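PDB 1W5R: arylamine n-acetyltransferase from Mycobacterium smegmatis, which catalyses, in its native form, the transfer of an acetyl group from acetyl-coenzyme A to arylamines. Local coordinates for residues I15-R20 and H29-A34; E155-T160 and L168-R173; D243-V248 and D267-V272. The protein carries 1 engineered substitution. All blocks are in the same frame, centred on the assembly; numbering follows the deposited sequence.

Contact 1 of 3, residues I15-R20 and H29-A34; sequences IGLDGR and HAIVAA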
loop_
_atom_site.group_PDB
_atom_site.type_symbol
_atom_site.label_atom_id
_atom_site.label_comp_id
_atom_site.label_asym_id
_atom_site.label_seq_id
_atom_site.Cartn_x
_atom_site.Cartn_y
_atom_site.Cartn_z
ATOM N N ILE A 15 -18.104 -8.713 -18.545
ATOM C CA ILE A 15 -16.671 -9.042 -18.451
ATOM C C ILE A 15 -15.794 -8.363 -19.513
ATOM O O ILE A 15 -14.592 -8.599 -19.574
ATOM C CB ILE A 15 -16.404 -10.571 -18.367
ATOM C CG1 ILE A 15 -16.731 -11.289 -19.687
ATOM C CG2 ILE A 15 -17.184 -11.178 -17.182
ATOM C CD1 ILE A 15 -16.180 -12.706 -19.785
ATOM N N GLY A 16 -16.400 -7.504 -20.330
ATOM C CA GLY A 16 -15.636 -6.695 -21.282
ATOM C C GLY A 16 -15.246 -7.405 -22.563
ATOM O O GLY A 16 -14.243 -7.050 -23.194
ATOM N N LEU A 17 -16.034 -8.407 -22.941
ATOM C CA LEU A 17 -15.888 -9.085 -24.226
ATOM C C LEU A 17 -17.099 -8.780 -25.116
ATOM O O LEU A 17 -18.122 -8.278 -24.642
ATOM C CB LEU A 17 -15.734 -10.599 -24.029
ATOM C CG LEU A 17 -14.529 -11.133 -23.249
ATOM C CD1 LEU A 17 -14.604 -12.650 -23.181
ATOM C CD2 LEU A 17 -13.199 -10.692 -23.862
ATOM N N ASP A 18 -16.979 -9.065 -26.407
ATOM C CA ASP A 18 -18.107 -8.888 -27.327
ATOM C C ASP A 18 -18.186 -10.015 -28.348
ATOM O O ASP A 18 -17.181 -10.676 -28.635
ATOM C CB ASP A 18 -18.071 -7.511 -28.010
ATOM C CG ASP A 18 -16.697 -7.150 -28.559
ATOM O OD1 ASP A 18 -15.861 -8.058 -28.774
ATOM O OD2 ASP A 18 -16.458 -5.940 -28.783
ATOM N N GLY A 19 -19.388 -10.237 -28.880
ATOM C CA GLY A 19 -19.628 -11.305 -29.851
ATOM C C GLY A 19 -19.524 -12.690 -29.238
ATOM O O GLY A 19 -19.009 -12.851 -28.129
ATOM N N ARG A 20 -20.011 -13.686 -29.970
ATOM C CA ARG A 20 -19.985 -15.076 -29.531
ATOM C C ARG A 20 -18.580 -15.659 -29.710
ATOM O O ARG A 20 -18.137 -15.865 -30.845
ATOM C CB ARG A 20 -21.004 -15.892 -30.341
ATOM C CG ARG A 20 -21.295 -17.295 -29.808
ATOM C CD ARG A 20 -22.549 -17.318 -28.949
ATOM N NE ARG A 20 -22.922 -18.680 -28.575
ATOM C CZ ARG A 20 -23.961 -18.996 -27.804
ATOM N NH1 ARG A 20 -24.749 -18.045 -27.313
ATOM N NH2 ARG A 20 -24.211 -20.268 -27.524
ATOM N N HIS A 29 -9.012 -19.225 -21.877
ATOM C CA HIS A 29 -8.056 -18.301 -21.250
ATOM C C HIS A 29 -8.584 -16.858 -21.203
ATOM O O HIS A 29 -8.498 -16.175 -20.179
ATOM C CB HIS A 29 -6.713 -18.339 -21.993
ATOM C CG HIS A 29 -5.888 -19.548 -21.693
ATOM N ND1 HIS A 29 -4.906 -19.555 -20.727
ATOM C CD2 HIS A 29 -5.901 -20.793 -22.226
ATOM C CE1 HIS A 29 -4.348 -20.751 -20.681
ATOM N NE2 HIS A 29 -4.928 -21.520 -21.585
ATOM N N ALA A 30 -9.136 -16.387 -22.317
ATOM C CA ALA A 30 -9.621 -15.011 -22.392
ATOM C C ALA A 30 -10.779 -14.757 -21.436
ATOM O O ALA A 30 -10.831 -13.712 -20.783
ATOM C CB ALA A 30 -10.025 -14.659 -23.829
ATOM N N ILE A 31 -11.706 -15.712 -21.358
ATOM C CA ILE A 31 -12.868 -15.562 -20.477
ATOM C C ILE A 31 -12.450 -15.551 -18.999
ATOM O O ILE A 31 -12.908 -14.704 -18.246
ATOM C CB ILE A 31 -13.930 -16.640 -20.753
ATOM C CG1 ILE A 31 -14.611 -16.363 -22.102
ATOM C CG2 ILE A 31 -14.975 -16.689 -19.623
ATOM C CD1 ILE A 31 -15.718 -17.331 -22.449
ATOM N N VAL A 32 -11.579 -16.475 -18.604
ATOM C CA VAL A 32 -11.099 -16.511 -17.203
ATOM C C VAL A 32 -10.454 -15.160 -16.840
ATOM O O VAL A 32 -10.753 -14.581 -15.797
ATOM C CB VAL A 32 -10.119 -17.699 -16.970
ATOM C CG1 VAL A 32 -9.379 -17.579 -15.618
ATOM C CG2 VAL A 32 -10.853 -19.031 -17.042
ATOM N N ALA A 33 -9.589 -14.642 -17.713
ATOM C CA ALA A 33 -8.916 -13.378 -17.439
ATOM C C ALA A 33 -9.898 -12.205 -17.342
ATOM O O ALA A 33 -9.772 -11.338 -16.480
ATOM C CB ALA A 33 -7.837 -13.100 -18.504
ATOM N N ALA A 34 -10.887 -12.183 -18.232
ATOM C CA ALA A 34 -11.862 -11.102 -18.235
ATOM C C ALA A 34 -12.771 -11.174 -17.006
ATOM O O ALA A 34 -13.062 -10.156 -16.367
ATOM C CB ALA A 34 -12.695 -11.161 -19.517
#
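Ala-34 offers its methyl to two larger side chains, Ile-15 and Leu-17, which come at it from different directions. Ile-15 meets it with the tip of its longer branch, CD1 lying 3.8 Å from Ala-34 CB. Leu-17 meets it with its branch point, CG standing 4.2 Å from the same Ala-34 CB. The backbone joins in: Ile-15 O rests 3.2 Å from Ala-34 CB, and the CA atoms of Ile-15 and Ala-34 are 5.2 Å apart, so the small alanine lets the main chain of the loop come close to the helix. In Ile-15 the CG1 branch sits between the backbone N and the carbonyl carbon (chi1 69°), and from there the extended CD1 reaches along the helix to Ile-31, 4.2 Å from its CG2 methyl. One turn before Ala-34, Ile-31 also receives Leu-17: Leu-17 CD1 touches Ile-31 CG1 at 3.9 Å, the two side chains crossing at about a right angle. The turn that brings Ile-15 and Leu-17 round to the same helix is a Schellman motif, in which Gly-16 takes a positive phi (81°) and two bonds lead back into the preceding helical turn. Ser-38 OG, a turn beyond Ala-34, is hydrogen-bonded to Ala-34 O and weakly to Ile-15 O. The contact thus lays the loop that follows helix 8-14 against helix 25-38, while Ile-31 continues the apolar packing to Tyr-11 on helix 8-14 and to Leu-80 and Leu-87 on helix 73-87.

Contact 2 of 3, residues E155-T160 and L168-R173; sequences EPYRLT and LAAQVR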
loop_
_atom_site.group_PDB
_atom_site.type_symbol
_atom_site.label_atom_id
_atom_site.label_comp_id
_atom_site.label_asym_id
_atom_site.label_seq_id
_atom_site.Cartn_x
_atom_site.Cartn_y
_atom_site.Cartn_z
ATOM N N GLU A 155 1.131 -16.510 -10.641
ATOM C CA GLU A 155 2.110 -17.415 -10.011
ATOM C C GLU A 155 1.978 -18.819 -10.579
ATOM O O GLU A 155 0.935 -19.176 -11.132
ATOM C CB GLU A 155 1.891 -17.514 -8.485
ATOM C CG GLU A 155 1.739 -16.215 -7.754
ATOM C CD GLU A 155 0.292 -15.757 -7.656
ATOM O OE1 GLU A 155 -0.540 -16.142 -8.504
ATOM O OE2 GLU A 155 0.004 -14.969 -6.744
ATOM N N PRO A 156 3.031 -19.636 -10.430
ATOM C CA PRO A 156 2.877 -21.058 -10.718
ATOM C C PRO A 156 1.886 -21.748 -9.765
ATOM O O PRO A 156 1.821 -21.411 -8.573
ATOM C CB PRO A 156 4.280 -21.627 -10.491
ATOM C CG PRO A 156 5.194 -20.462 -10.432
ATOM C CD PRO A 156 4.414 -19.266 -10.050
ATOM N N TYR A 157 1.125 -22.693 -10.305
ATOM C CA TYR A 157 0.245 -23.555 -9.500
ATOM C C TYR A 157 0.592 -25.013 -9.764
ATOM O O TYR A 157 1.274 -25.325 -10.742
ATOM C CB TYR A 157 -1.242 -23.323 -9.816
ATOM C CG TYR A 157 -1.864 -22.082 -9.201
ATOM C CD1 TYR A 157 -1.385 -20.801 -9.497
ATOM C CD2 TYR A 157 -2.962 -22.191 -8.340
ATOM C CE1 TYR A 157 -1.966 -19.653 -8.939
ATOM C CE2 TYR A 157 -3.567 -21.050 -7.792
ATOM C CZ TYR A 157 -3.055 -19.795 -8.086
ATOM O OH TYR A 157 -3.639 -18.669 -7.559
ATOM N N ARG A 158 0.117 -25.908 -8.902
ATOM C CA ARG A 158 0.392 -27.340 -9.062
ATOM C C ARG A 158 -0.739 -28.192 -8.489
ATOM O O ARG A 158 -1.213 -27.946 -7.362
ATOM C CB ARG A 158 1.713 -27.717 -8.377
ATOM C CG ARG A 158 2.160 -29.145 -8.652
ATOM C CD ARG A 158 3.390 -29.518 -7.854
ATOM N NE ARG A 158 3.841 -30.872 -8.177
ATOM C CZ ARG A 158 4.440 -31.697 -7.321
ATOM N NH1 ARG A 158 4.684 -31.326 -6.077
ATOM N NH2 ARG A 158 4.792 -32.911 -7.719
ATOM N N LEU A 159 -1.155 -29.198 -9.260
ATOM C CA LEU A 159 -2.053 -30.229 -8.754
ATOM C C LEU A 159 -1.238 -31.450 -8.369
ATOM O O LEU A 159 -0.326 -31.861 -9.089
ATOM C CB LEU A 159 -3.098 -30.628 -9.798
ATOM C CG LEU A 159 -4.219 -29.620 -10.054
ATOM C CD1 LEU A 159 -4.953 -29.928 -11.360
ATOM C CD2 LEU A 159 -5.200 -29.583 -8.874
ATOM N N THR A 160 -1.545 -32.006 -7.209
ATOM C CA THR A 160 -1.033 -33.320 -6.814
ATOM C C THR A 160 -2.234 -34.164 -6.414
ATOM O O THR A 160 -3.327 -33.632 -6.179
ATOM C CB THR A 160 -0.030 -33.230 -5.652
ATOM O OG1 THR A 160 -0.602 -32.493 -4.563
ATOM C CG2 THR A 160 1.256 -32.547 -6.096
ATOM N N LEU A 168 -4.888 -28.610 -4.975
ATOM C CA LEU A 168 -4.336 -27.473 -5.711
ATOM C C LEU A 168 -3.495 -26.614 -4.782
ATOM O O LEU A 168 -3.958 -26.219 -3.704
ATOM C CB LEU A 168 -5.457 -26.609 -6.290
ATOM C CG LEU A 168 -4.961 -25.416 -7.116
ATOM C CD1 LEU A 168 -4.311 -25.897 -8.408
ATOM C CD2 LEU A 168 -6.104 -24.450 -7.407
ATOM N N ALA A 169 -2.261 -26.325 -5.204
ATOM C CA ALA A 169 -1.372 -25.424 -4.476
ATOM C C ALA A 169 -0.926 -24.276 -5.363
ATOM O O ALA A 169 -0.904 -24.393 -6.594
ATOM C CB ALA A 169 -0.152 -26.169 -3.941
ATOM N N ALA A 170 -0.573 -23.169 -4.723
ATOM C CA ALA A 170 -0.045 -21.990 -5.408
ATOM C C ALA A 170 1.299 -21.621 -4.811
ATOM O O ALA A 170 1.513 -21.749 -3.595
ATOM C CB ALA A 170 -0.988 -20.819 -5.268
ATOM N N GLN A 171 2.212 -21.165 -5.666
ATOM C CA GLN A 171 3.494 -20.678 -5.195
ATOM C C GLN A 171 3.303 -19.220 -4.852
ATOM O O GLN A 171 3.308 -18.343 -5.728
ATOM C CB GLN A 171 4.581 -20.863 -6.259
ATOM C CG GLN A 171 5.980 -20.607 -5.724
ATOM C CD GLN A 171 6.998 -20.672 -6.827
ATOM O OE1 GLN A 171 7.268 -21.743 -7.370
ATOM N NE2 GLN A 171 7.550 -19.527 -7.177
ATOM N N VAL A 172 3.084 -18.967 -3.567
ATOM C CA VAL A 172 2.778 -17.624 -3.108
ATOM C C VAL A 172 4.037 -17.012 -2.506
ATOM O O VAL A 172 4.527 -17.448 -1.457
ATOM C CB VAL A 172 1.634 -17.625 -2.068
ATOM C CG1 VAL A 172 1.323 -16.199 -1.608
ATOM C CG2 VAL A 172 0.378 -18.314 -2.621
ATOM N N ARG A 173 4.567 -16.009 -3.199
ATOM C CA ARG A 173 5.781 -15.304 -2.779
ATOM C C ARG A 173 6.926 -16.263 -2.416
ATOM O O ARG A 173 7.551 -16.159 -1.351
ATOM C CB ARG A 173 5.471 -14.311 -1.649
ATOM C CG ARG A 173 4.171 -13.551 -1.870
ATOM C CD ARG A 173 4.006 -12.413 -0.908
ATOM N NE ARG A 173 4.472 -11.178 -1.522
ATOM C CZ ARG A 173 5.646 -10.606 -1.282
ATOM N NH1 ARG A 173 6.497 -11.137 -0.408
ATOM N NH2 ARG A 173 5.950 -9.475 -1.906
HETATM O O HOH W 1 2.048 -14.450 -5.010
#
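Pro-156 O takes the N-H of Gln-171 in a nearly straight bond of 2.9 Å (170° at the hydrogen), and the proline ring lies beside the Gln-171 side chain, Pro-156 CG 3.9 Å from Gln-171 OE1. Further along, Arg-158 and Ala-169 form a hydrogen-bonded antiparallel pair, with Arg-158 N giving to Ala-169 O and Ala-169 N to Arg-158 O, both at 2.9 Å. Ala-169 O carries a second, softer contact, the CA-H of Tyr-157 (Tyr-157 CA to Ala-169 O 3.2 Å). These bonds zip up the beta hairpin of strands 157-162 and 165-172 within the large antiparallel sheet. On one face of the hairpin Tyr-157 turns its ring over the Ala-170 methyl, a CH-pi contact with CB 3.7 Å from the ring centroid and 16° off the normal. Leu-168 meets the edge of that ring and packs against Leu-159 through CD1. The phenol Tyr-157 OH is hydrogen-bonded to Gln-136 O. On the other face Arg-158 leads away from the hairpin, its NE bonded to Gly-147 O and one side of its guanidinium lying on Thr-160 CG2. The Glu-155 carboxylate is engaged at both oxygens: OE1 makes a salt bridge with Arg-221, and OE2 accepts from a water at 2.7 Å that takes a weak bond from Arg-173 N.

Contact 3 of 3, residues D243-V248 and D267-V272; sequences DSAAQV and DVQARV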
loop_
_atom_site.group_PDB
_atom_site.type_symbol
_atom_site.label_atom_id
_atom_site.label_comp_id
_atom_site.label_asym_id
_atom_site.label_seq_id
_atom_site.Cartn_x
_atom_site.Cartn_y
_atom_site.Cartn_z
ATOM N N ASP A 243 -9.404 3.251 8.088
ATOM C CA ASP A 243 -9.700 3.774 9.408
ATOM C C ASP A 243 -11.042 3.301 9.957
ATOM O O ASP A 243 -11.141 2.996 11.146
ATOM C CB ASP A 243 -9.700 5.302 9.381
ATOM C CG ASP A 243 -8.313 5.895 9.520
ATOM O OD1 ASP A 243 -7.325 5.140 9.676
ATOM O OD2 ASP A 243 -8.226 7.139 9.479
ATOM N N SER A 244 -12.046 3.241 9.077
ATOM C CA SER A 244 -13.450 3.038 9.470
ATOM C C SER A 244 -14.264 2.358 8.363
ATOM O O SER A 244 -13.789 2.182 7.236
ATOM C CB SER A 244 -14.113 4.388 9.809
ATOM O OG SER A 244 -14.395 5.106 8.611
ATOM N N ALA A 245 -15.516 2.035 8.687
ATOM C CA ALA A 245 -16.455 1.467 7.715
ATOM C C ALA A 245 -16.702 2.343 6.478
ATOM O O ALA A 245 -16.885 1.822 5.382
ATOM C CB ALA A 245 -17.764 1.092 8.395
ATOM N N ALA A 246 -16.712 3.678 6.623
ATOM C CA ALA A 246 -16.935 4.532 5.443
ATOM C C ALA A 246 -15.891 4.361 4.351
ATOM O O ALA A 246 -16.239 4.337 3.165
ATOM C CB ALA A 246 -17.067 6.018 5.829
ATOM N N GLN A 247 -14.612 4.275 4.748
ATOM C CA GLN A 247 -13.524 4.081 3.795
ATOM C C GLN A 247 -13.623 2.688 3.164
ATOM O O GLN A 247 -13.348 2.530 1.976
ATOM C CB GLN A 247 -12.147 4.247 4.455
ATOM C CG GLN A 247 -11.747 5.696 4.747
ATOM C CD GLN A 247 -12.324 6.222 6.045
ATOM O OE1 GLN A 247 -12.669 7.402 6.142
ATOM N NE2 GLN A 247 -12.420 5.367 7.052
ATOM N N VAL A 248 -14.032 1.703 3.971
ATOM C CA VAL A 248 -14.241 0.337 3.477
ATOM C C VAL A 248 -15.339 0.350 2.408
ATOM O O VAL A 248 -15.144 -0.162 1.308
ATOM C CB VAL A 248 -14.558 -0.666 4.612
ATOM C CG1 VAL A 248 -14.922 -2.042 4.026
ATOM C CG2 VAL A 248 -13.363 -0.807 5.544
ATOM N N ASP A 267 -28.496 -1.259 6.365
ATOM C CA ASP A 267 -27.415 -0.631 7.180
ATOM C C ASP A 267 -26.089 -1.352 7.030
ATOM O O ASP A 267 -25.477 -1.834 7.987
ATOM C CB ASP A 267 -27.817 -0.430 8.630
ATOM C CG ASP A 267 -27.029 0.722 9.242
ATOM O OD1 ASP A 267 -26.060 1.168 8.598
ATOM O OD2 ASP A 267 -27.393 1.157 10.353
ATOM N N VAL A 268 -25.673 -1.401 5.771
ATOM C CA VAL A 268 -24.435 -2.008 5.381
ATOM C C VAL A 268 -23.281 -1.424 6.197
ATOM O O VAL A 268 -22.435 -2.166 6.700
ATOM C CB VAL A 268 -24.164 -1.780 3.879
ATOM C CG1 VAL A 268 -22.834 -2.390 3.481
ATOM C CG2 VAL A 268 -25.291 -2.363 3.032
ATOM N N GLN A 269 -23.256 -0.098 6.333
ATOM C CA GLN A 269 -22.134 0.571 6.965
ATOM C C GLN A 269 -21.965 0.107 8.411
ATOM O O GLN A 269 -20.847 -0.172 8.840
ATOM C CB GLN A 269 -22.273 2.103 6.877
ATOM C CG GLN A 269 -20.942 2.840 7.029
ATOM C CD GLN A 269 -21.094 4.342 7.114
ATOM O OE1 GLN A 269 -20.824 5.055 6.153
ATOM N NE2 GLN A 269 -21.535 4.831 8.271
ATOM N N ALA A 270 -23.074 -0.009 9.150
ATOM C CA ALA A 270 -23.038 -0.470 10.537
ATOM C C ALA A 270 -22.583 -1.923 10.676
ATOM O O ALA A 270 -21.875 -2.264 11.611
ATOM C CB ALA A 270 -24.395 -0.269 11.224
ATOM N N ARG A 271 -22.973 -2.778 9.733
ATOM C CA ARG A 271 -22.562 -4.168 9.819
ATOM C C ARG A 271 -21.082 -4.324 9.462
ATOM O O ARG A 271 -20.364 -5.106 10.079
ATOM C CB ARG A 271 -23.431 -5.030 8.900
ATOM C CG ARG A 271 -23.040 -6.507 8.841
ATOM C CD ARG A 271 -22.999 -7.198 10.215
ATOM N NE ARG A 271 -22.728 -8.626 10.045
ATOM C CZ ARG A 271 -22.121 -9.410 10.928
ATOM N NH1 ARG A 271 -21.689 -8.930 12.097
ATOM N NH2 ARG A 271 -21.926 -10.693 10.622
ATOM N N VAL A 272 -20.646 -3.584 8.455
ATOM C CA VAL A 272 -19.226 -3.554 8.106
ATOM C C VAL A 272 -18.386 -3.074 9.300
ATOM O O VAL A 272 -17.311 -3.610 9.567
ATOM C CB VAL A 272 -18.999 -2.721 6.838
ATOM C CG1 VAL A 272 -17.516 -2.471 6.597
ATOM C CG2 VAL A 272 -19.589 -3.448 5.648
#
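Ala-245 presses its methyl against the backbone of the facing helix, with CB 3.4 Å from Gln-269 O. The rest of the contact between the helices is apolar or nearly so. Gln-269 lays its aliphatic part alongside, CG 3.9 Å from Ala-245 CB, and its extended chain, started by a CG anti to the backbone N (chi1 -158°), carries the amide on to Ala-246, where OE1 comes 3.9 Å from Ala-246 CB without a hydrogen bond. Deeper down, two valines meet methyl to methyl: Val-272 CG1 is 3.7 Å from Val-248 CG1 and also touches Ala-245 CB at 4.0 Å, so that this one methyl meets both Ala-245 and Val-248.

These are the opening turns of helices 245-255 and 268-274, the first of which follows strand 236-242 after two residues. Phe-242 of that strand and Leu-211 lie against Val-248, and Leu-249 reaches Gln-269 and Val-272.

Polar bonds lie within each segment and serve the helix starts. Ser-244 is the N-cap of the first helix, its OG weakly accepting from Ala-246 N. Asp-267 caps the second more firmly: OD1 accepts from Ala-270 N at 3.3 Å, the donor standing above the carboxylate plane (60° out of it).

Charged side chains have partners beyond the two segments. Arg-271 makes a salt bridge with Glu-274 on its own helix and a hydrogen bond through NE to Leu-47 O, whereas Asp-243 OD1 makes a salt bridge with Arg-173 of the second subunit.

How the contacts relate
The three contacts lie in different parts of the fold and share no secondary-structure element: contact 1 lays the loop after one helix against the next helix near the N-terminus, contact 2 pairs two strands of the large sheet, and contact 3 brings together two helix starts towards the C-terminus. Contacts 1 and 3 are largely buried and held by small and branched aliphatic side chains, though contact 3 has an exposed border at Ala-246 and Gln-269. Contact 2 is partly buried and relies on backbone hydrogen bonds. Their centres stand about 24 to 34 Å apart. Across the dimer, however, contact 2 of one subunit and contact 3 of the other are joined by a salt bridge.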